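PDB 3OT6: enoyl-CoA hydratase/isomerase family protein from Pseudomonas syringae pv. tomato, which probably acts on acyl-CoA thioesters as a hydratase or isomerase of the crotonase-like superfamily, its exact reaction and substrate being unassigned. Local coordinates for residues A[86-91]-A[215-220]. Sequence-based numbering, arbitrary orientation.
Sequences LARRML and GLLDTL
R88 and L91 of helix 73-91 meet L216, L217 and L220 of helix 202-230, packing the long C-terminal helix of this crotonase-like fold against a helix of its core. The two axes run nearly antiparallel, at 164°, and approach to 10.2 Å. L91 supplies the apolar centre: its CD1 methyl lies 3.7 Å from CD1 of L220 and 3.9 Å from CD2 of L216, both leucines crossing it at about a right angle, while its CB rests against CD1 of L217. Leucine suits this seam because its branched end carries methyls on a flexible stem: CD1 of L91 alone reaches two partners. L146 of helix 141-150 also touches L91, so the apolar cluster continues beyond the pair of helices.

R88 closes the more polar flank and does two jobs. Its CG, set anti to the backbone N (chi1 -163°), reaches between L217 and L220 and lies 4.1 Å from CB of L220. The chain then bends at chi2 and lays the guanidinium across L217, whose CG sits 4.0 Å above the plane, over its centre. This flat cation can pack one face on a leucine while its N-H groups bond at the rim, and NE forms a salt bridge with D221, one residue beyond L220, which helps fix the group's rotation. D218, whose OD2 pairs with K214, has its OD1 5.0 Å from R88 NH2, too far for contact, though its charge may still favour the cation here. Within helix 202-230, threonine suits position 219 because its hydroxyl turns back to a carbonyl of the preceding turn, satisfying the polar group within its own helix: T219 OG1 bonds to G215 O at 2.7 Å, reaching this carbonyl oxygen from the opposite face to T219 N.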
ATOM      1  N   LEU A  86       9.580  -1.538  -0.740  1.00 20.53           N
ATOM      2  CA  LEU A  86       8.705  -0.448  -1.171  1.00 20.33           C
ATOM      3  C   LEU A  86       7.751  -0.086  -0.048  1.00 21.36           C
ATOM      4  O   LEU A  86       7.506   1.107   0.178  1.00 23.51           O
ATOM      5  CB  LEU A  86       7.935  -0.754  -2.481  1.00 18.65           C
ATOM      6  CG  LEU A  86       6.799   0.198  -2.875  1.00 17.54           C
ATOM      7  CD1 LEU A  86       7.363   1.609  -3.275  1.00 17.40           C
ATOM      8  CD2 LEU A  86       5.914  -0.326  -4.019  1.00 16.23           C
ATOM      9  N   ALA A  87       7.201  -1.074   0.669  1.00 21.04           N
ATOM     10  CA  ALA A  87       6.330  -0.733   1.817  1.00 21.29           C
ATOM     11  C   ALA A  87       7.134   0.091   2.873  1.00 21.06           C
ATOM     12  O   ALA A  87       6.643   1.073   3.432  1.00 22.53           O
ATOM     13  CB  ALA A  87       5.671  -2.015   2.481  1.00 19.81           C
ATOM     14  N   ARG A  88       8.332  -0.345   3.180  1.00 20.04           N
ATOM     15  CA  ARG A  88       9.178   0.353   4.105  1.00 21.50           C
ATOM     16  C   ARG A  88       9.499   1.781   3.565  1.00 21.62           C
ATOM     17  O   ARG A  88       9.593   2.739   4.312  1.00 21.80           O
ATOM     18  CB  ARG A  88      10.454  -0.459   4.314  1.00 21.44           C
ATOM     19  CG  ARG A  88      11.214  -0.037   5.529  1.00 24.02           C
ATOM     20  CD  ARG A  88      12.585   0.321   5.119  1.00 29.95           C
ATOM     21  NE  ARG A  88      13.495   0.548   6.224  1.00 33.49           N
ATOM     22  CZ  ARG A  88      13.949   1.756   6.543  1.00 33.77           C
ATOM     23  NH1 ARG A  88      13.561   2.804   5.818  1.00 35.43           N
ATOM     24  NH2 ARG A  88      14.768   1.906   7.572  1.00 26.40           N
ATOM     25  N   ARG A  89       9.619   1.946   2.263  1.00 21.58           N
ATOM     26  CA  ARG A  89       9.998   3.252   1.770  1.00 21.48           C
ATOM     27  C   ARG A  89       8.800   4.150   1.909  1.00 21.57           C
ATOM     28  O   ARG A  89       8.939   5.282   2.307  1.00 22.31           O
ATOM     29  CB  ARG A  89      10.473   3.201   0.317  1.00 21.92           C
ATOM     30  CG  ARG A  89      10.587   4.558  -0.289  1.00 24.06           C
ATOM     31  CD  ARG A  89      10.926   4.511  -1.756  1.00 28.94           C
ATOM     32  NE  ARG A  89      11.253   5.859  -2.185  1.00 31.22           N
ATOM     33  CZ  ARG A  89      11.621   6.187  -3.401  1.00 30.17           C
ATOM     34  NH1 ARG A  89      11.709   5.271  -4.345  1.00 33.26           N
ATOM     35  NH2 ARG A  89      11.918   7.430  -3.653  1.00 32.05           N
HETATM   36  N   MSE A  90       7.608   3.622   1.651  1.00 21.03           N
HETATM   37  CA  MSE A  90       6.408   4.433   1.757  1.00 20.20           C
HETATM   38  C   MSE A  90       6.183   4.903   3.164  1.00 19.94           C
HETATM   39  O   MSE A  90       5.711   6.011   3.386  1.00 20.29           O
HETATM   40  CB  MSE A  90       5.171   3.674   1.267  1.00 19.90           C
HETATM   41  CG  MSE A  90       5.125   3.514  -0.224  1.00 19.61           C
HETATM   42 SE   MSE A  90       3.751   2.259  -0.873  1.00 24.08          SE
HETATM   43  CE  MSE A  90       2.076   3.221  -0.459  1.00 17.73           C
ATOM     44  N   LEU A  91       6.482   4.055   4.126  1.00 20.61           N
ATOM     45  CA  LEU A  91       6.253   4.406   5.535  1.00 20.76           C
ATOM     46  C   LEU A  91       7.334   5.361   6.017  1.00 21.07           C
ATOM     47  O   LEU A  91       7.213   5.985   7.080  1.00 20.31           O
ATOM     48  CB  LEU A  91       6.245   3.161   6.396  1.00 21.29           C
ATOM     49  CG  LEU A  91       4.986   2.297   6.236  1.00 19.74           C
ATOM     50  CD1 LEU A  91       5.306   0.885   6.720  1.00 16.46           C
ATOM     51  CD2 LEU A  91       3.930   2.914   7.092  1.00 18.90           C
ATOM     52  N   GLY A 215      10.800   1.736  15.382  1.00 23.21           N
ATOM     53  CA  GLY A 215      10.505   0.329  15.682  1.00 23.79           C
ATOM     54  C   GLY A 215       9.972  -0.440  14.470  1.00 25.05           C
ATOM     55  O   GLY A 215      10.503  -1.522  14.131  1.00 26.35           O
ATOM     56  N   LEU A 216       8.998   0.140  13.758  1.00 24.22           N
ATOM     57  CA  LEU A 216       8.358  -0.543  12.679  1.00 23.85           C
ATOM     58  C   LEU A 216       9.375  -0.670  11.560  1.00 25.11           C
ATOM     59  O   LEU A 216       9.516  -1.768  10.953  1.00 25.83           O
ATOM     60  CB  LEU A 216       7.107   0.192  12.236  1.00 23.75           C
ATOM     61  CG  LEU A 216       6.390  -0.220  10.929  1.00 23.10           C
ATOM     62  CD1 LEU A 216       5.865  -1.674  10.980  1.00 20.64           C
ATOM     63  CD2 LEU A 216       5.249   0.726  10.584  1.00 17.93           C
ATOM     64  N   LEU A 217      10.110   0.412  11.309  1.00 24.30           N
ATOM     65  CA  LEU A 217      11.110   0.423  10.213  1.00 23.87           C
ATOM     66  C   LEU A 217      12.251  -0.569  10.479  1.00 23.48           C
ATOM     67  O   LEU A 217      12.622  -1.307   9.617  1.00 23.43           O
ATOM     68  CB  LEU A 217      11.644   1.841   9.973  1.00 21.96           C
ATOM     69  CG  LEU A 217      10.961   2.824   8.992  1.00 25.48           C
ATOM     70  CD1 LEU A 217       9.648   2.390   8.304  1.00 22.16           C
ATOM     71  CD2 LEU A 217      10.863   4.268   9.485  1.00 16.48           C
ATOM     72  N   ASP A 218      12.795  -0.623  11.682  1.00 24.06           N
ATOM     73  CA  ASP A 218      13.829  -1.621  11.943  1.00 25.20           C
ATOM     74  C   ASP A 218      13.301  -3.029  11.797  1.00 25.04           C
ATOM     75  O   ASP A 218      13.952  -3.849  11.179  1.00 26.77           O
ATOM     76  CB  ASP A 218      14.491  -1.402  13.322  1.00 25.00           C
ATOM     77  CG  ASP A 218      15.197  -0.047  13.400  1.00 29.45           C
ATOM     78  OD1 ASP A 218      15.481   0.561  12.293  1.00 32.62           O
ATOM     79  OD2 ASP A 218      15.446   0.407  14.547  1.00 29.88           O
ATOM     80  N   THR A 219      12.132  -3.292  12.374  1.00 24.56           N
ATOM     81  CA  THR A 219      11.433  -4.545  12.265  1.00 24.33           C
ATOM     82  C   THR A 219      11.179  -4.994  10.816  1.00 25.45           C
ATOM     83  O   THR A 219      11.314  -6.195  10.491  1.00 26.03           O
ATOM     84  CB  THR A 219      10.082  -4.465  12.985  1.00 24.23           C
ATOM     85  OG1 THR A 219      10.309  -4.220  14.366  1.00 22.11           O
ATOM     86  CG2 THR A 219       9.308  -5.766  12.821  1.00 22.54           C
ATOM     87  N   LEU A 220      10.773  -4.062   9.963  1.00 25.34           N
ATOM     88  CA  LEU A 220      10.620  -4.358   8.549  1.00 26.16           C
ATOM     89  C   LEU A 220      11.973  -4.713   7.897  1.00 27.39           C
ATOM     90  O   LEU A 220      11.994  -5.617   7.065  1.00 28.17           O
ATOM     91  CB  LEU A 220       9.917  -3.214   7.783  1.00 25.31           C
ATOM     92  CG  LEU A 220       8.398  -3.063   7.983  1.00 27.76           C
ATOM     93  CD1 LEU A 220       7.843  -1.707   7.404  1.00 24.88           C
ATOM     94  CD2 LEU A 220       7.664  -4.262   7.399  1.00 28.30           C
TER